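Local coordinates for beta-lactamase-like protein (Koribacter versatilis, PDB 6B9V) that is probably a diphosphatase of the PhnP family that cleaves reactive FAD photoproducts and has a metallo-beta-lactamase-like fold that binds manganese and zinc, at residues A[227-232]-A[243-248]. Sequence-based numbering, arbitrary orientation.
Sequences TYFTHI and RQLPAG. With MN (manganese (II) ion), chain C.
The Phe229 ring meets Leu245 obliquely. Methyl CD2 of Leu245 lies 4.5 Å from ring atom CE2 of Phe229, a loose apolar touch rather than a stack. The contact belongs to a beta-alpha-beta crossover of the metallo-beta-lactamase fold, made of strand 226-230, helix 238-244 and strand 249-251. The Phe229 ring is buried, and Leu212, Ser215 and Val216 of helix 212-222 touch it, as do Ile249 and Leu251 of the next strand. Leu245 lies in the loop between helix 238-244 and strand 249-251, and its CB points toward the strand. In this way that loop reaches the core that Phe229 occupies.

The polar part of the contact is at the start of the segment 227-232. Thr227 N donates to Gly248 O at 2.8 Å, with an N-H...O angle of 166°. The donor lies nearly on the line of the carbonyl bond, at a C=O...N angle of 161°. Gly248 has a positive phi, and at its backbone angles a CB would press on the carbonyl O of Ala247, which calls for glycine. This bond joins the two segments just before residues 249-251 pair in parallel with the strand. There Gln250 takes up the backbone bonding with Thr227 and Phe229.

A water makes a second link. It accepts from Thr227 OG1 at 2.8 Å and donates to Gly248 O at 2.9 Å. Gly248 O is therefore gripped by two donors. With chi1 at -57°, the Thr227 hydroxyl sits beside its own backbone N, so the amide reaches Gly248 O directly and the hydroxyl reaches it through the water.

Beyond the strand, the chain runs on to the two-manganese site, probably the catalytic centre. His231 binds a manganese ion there together with Asp82, His83 and Asp178, and Asp178 also binds the other manganese. The His231 bond to this metal runs from NE2, at 2.2 Å.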
loop_
_atom_site.group_PDB
_atom_site.type_symbol
_atom_site.label_atom_id
_atom_site.label_comp_id
_atom_site.label_asym_id
_atom_site.label_seq_id
_atom_site.Cartn_x
_atom_site.Cartn_y
_atom_site.Cartn_z
ATOM N N THR A 227 21.276 18.476 -7.504
ATOM C CA THR A 227 20.890 17.837 -6.256
ATOM C C THR A 227 19.358 17.883 -6.143
ATOM O O THR A 227 18.740 18.916 -6.405
ATOM C CB THR A 227 21.537 18.530 -5.024
ATOM O OG1 THR A 227 22.970 18.535 -5.150
ATOM C CG2 THR A 227 21.148 17.812 -3.738
ATOM N N TYR A 228 18.761 16.761 -5.767
ATOM C CA TYR A 228 17.319 16.670 -5.588
ATOM C C TYR A 228 17.002 16.252 -4.168
ATOM O O TYR A 228 17.664 15.374 -3.615
ATOM C CB TYR A 228 16.715 15.653 -6.569
ATOM C CG TYR A 228 16.901 16.083 -7.991
ATOM C CD1 TYR A 228 18.028 15.709 -8.705
ATOM C CD2 TYR A 228 15.978 16.908 -8.601
ATOM C CE1 TYR A 228 18.213 16.125 -9.998
ATOM C CE2 TYR A 228 16.156 17.329 -9.907
ATOM C CZ TYR A 228 17.272 16.924 -10.596
ATOM O OH TYR A 228 17.469 17.340 -11.886
ATOM N N PHE A 229 15.978 16.857 -3.578
ATOM C CA PHE A 229 15.569 16.466 -2.240
ATOM C C PHE A 229 14.370 15.523 -2.298
ATOM O O PHE A 229 13.493 15.653 -3.167
ATOM C CB PHE A 229 15.219 17.681 -1.384
ATOM C CG PHE A 229 16.393 18.591 -1.080
ATOM C CD1 PHE A 229 17.699 18.119 -1.119
ATOM C CD2 PHE A 229 16.177 19.918 -0.753
ATOM C CE1 PHE A 229 18.781 18.970 -0.824
ATOM C CE2 PHE A 229 17.249 20.777 -0.459
ATOM C CZ PHE A 229 18.546 20.299 -0.493
ATOM N N THR A 230 14.309 14.602 -1.348
ATOM C CA THR A 230 13.195 13.639 -1.334
ATOM C C THR A 230 12.776 13.379 0.115
ATOM O O THR A 230 13.318 14.004 1.036
ATOM C CB THR A 230 13.597 12.334 -2.063
ATOM O OG1 THR A 230 12.458 11.470 -2.209
ATOM C CG2 THR A 230 14.715 11.603 -1.298
ATOM N N HIS A 231 11.810 12.480 0.314
ATOM C CA HIS A 231 11.208 12.191 1.629
ATOM C C HIS A 231 10.492 13.435 2.183
ATOM O O HIS A 231 10.448 13.672 3.384
ATOM C CB HIS A 231 12.253 11.683 2.627
ATOM C CG HIS A 231 11.702 10.701 3.617
ATOM N ND1 HIS A 231 10.816 11.063 4.606
ATOM C CD2 HIS A 231 11.900 9.369 3.755
ATOM C CE1 HIS A 231 10.497 9.996 5.322
ATOM N NE2 HIS A 231 11.125 8.953 4.814
ATOM N N ILE A 232 9.868 14.173 1.275
ATOM C CA ILE A 232 9.320 15.497 1.552
ATOM C C ILE A 232 7.940 15.435 2.216
ATOM O O ILE A 232 7.081 14.677 1.769
ATOM C CB ILE A 232 9.205 16.300 0.249
ATOM C CG1 ILE A 232 10.599 16.517 -0.368
ATOM C CG2 ILE A 232 8.478 17.632 0.485
ATOM C CD1 ILE A 232 10.549 16.779 -1.857
ATOM N N ARG A 243 11.268 27.693 -6.166
ATOM C CA ARG A 243 11.547 29.046 -6.637
ATOM C C ARG A 243 12.623 29.714 -5.778
ATOM O O ARG A 243 13.340 30.605 -6.242
ATOM C CB ARG A 243 10.254 29.879 -6.645
ATOM C CG ARG A 243 10.292 31.129 -7.520
ATOM C CD ARG A 243 8.887 31.520 -7.995
ATOM N NE ARG A 243 7.956 31.735 -6.888
ATOM C CZ ARG A 243 6.878 30.989 -6.657
ATOM N NH1 ARG A 243 6.581 29.977 -7.464
ATOM N NH2 ARG A 243 6.092 31.260 -5.621
ATOM N N GLN A 244 12.748 29.270 -4.530
ATOM C CA GLN A 244 13.636 29.925 -3.575
ATOM C C GLN A 244 15.008 29.243 -3.389
ATOM O O GLN A 244 15.907 29.846 -2.810
ATOM C CB GLN A 244 12.951 30.040 -2.202
ATOM C CG GLN A 244 11.954 31.205 -2.059
ATOM C CD GLN A 244 10.590 30.773 -1.518
ATOM O OE1 GLN A 244 10.495 30.000 -0.557
ATOM N NE2 GLN A 244 9.528 31.256 -2.151
ATOM N N LEU A 245 15.173 28.010 -3.873
ATOM C CA LEU A 245 16.418 27.253 -3.667
ATOM C C LEU A 245 17.550 27.709 -4.593
ATOM O O LEU A 245 17.298 28.291 -5.643
ATOM C CB LEU A 245 16.158 25.748 -3.874
ATOM C CG LEU A 245 15.331 25.052 -2.799
ATOM C CD1 LEU A 245 14.981 23.636 -3.284
ATOM C CD2 LEU A 245 16.073 24.983 -1.465
ATOM N N PRO A 246 18.808 27.441 -4.202
ATOM C CA PRO A 246 19.944 27.798 -5.060
ATOM C C PRO A 246 19.935 27.040 -6.379
ATOM O O PRO A 246 19.399 25.932 -6.432
ATOM C CB PRO A 246 21.158 27.389 -4.222
ATOM C CG PRO A 246 20.692 27.434 -2.833
ATOM C CD PRO A 246 19.251 27.004 -2.865
ATOM N N ALA A 247 20.537 27.623 -7.416
ATOM C CA ALA A 247 20.707 26.919 -8.684
ATOM C C ALA A 247 21.334 25.552 -8.444
ATOM O O ALA A 247 22.235 25.409 -7.624
ATOM C CB ALA A 247 21.564 27.738 -9.651
ATOM N N GLY A 248 20.829 24.544 -9.137
ATOM C CA GLY A 248 21.377 23.206 -9.009
ATOM C C GLY A 248 20.796 22.376 -7.877
ATOM O O GLY A 248 21.210 21.230 -7.679
HETATM MN MN MN C . 11.313 6.891 5.471
HETATM O O HOH W 1 23.924 20.666 -6.684
#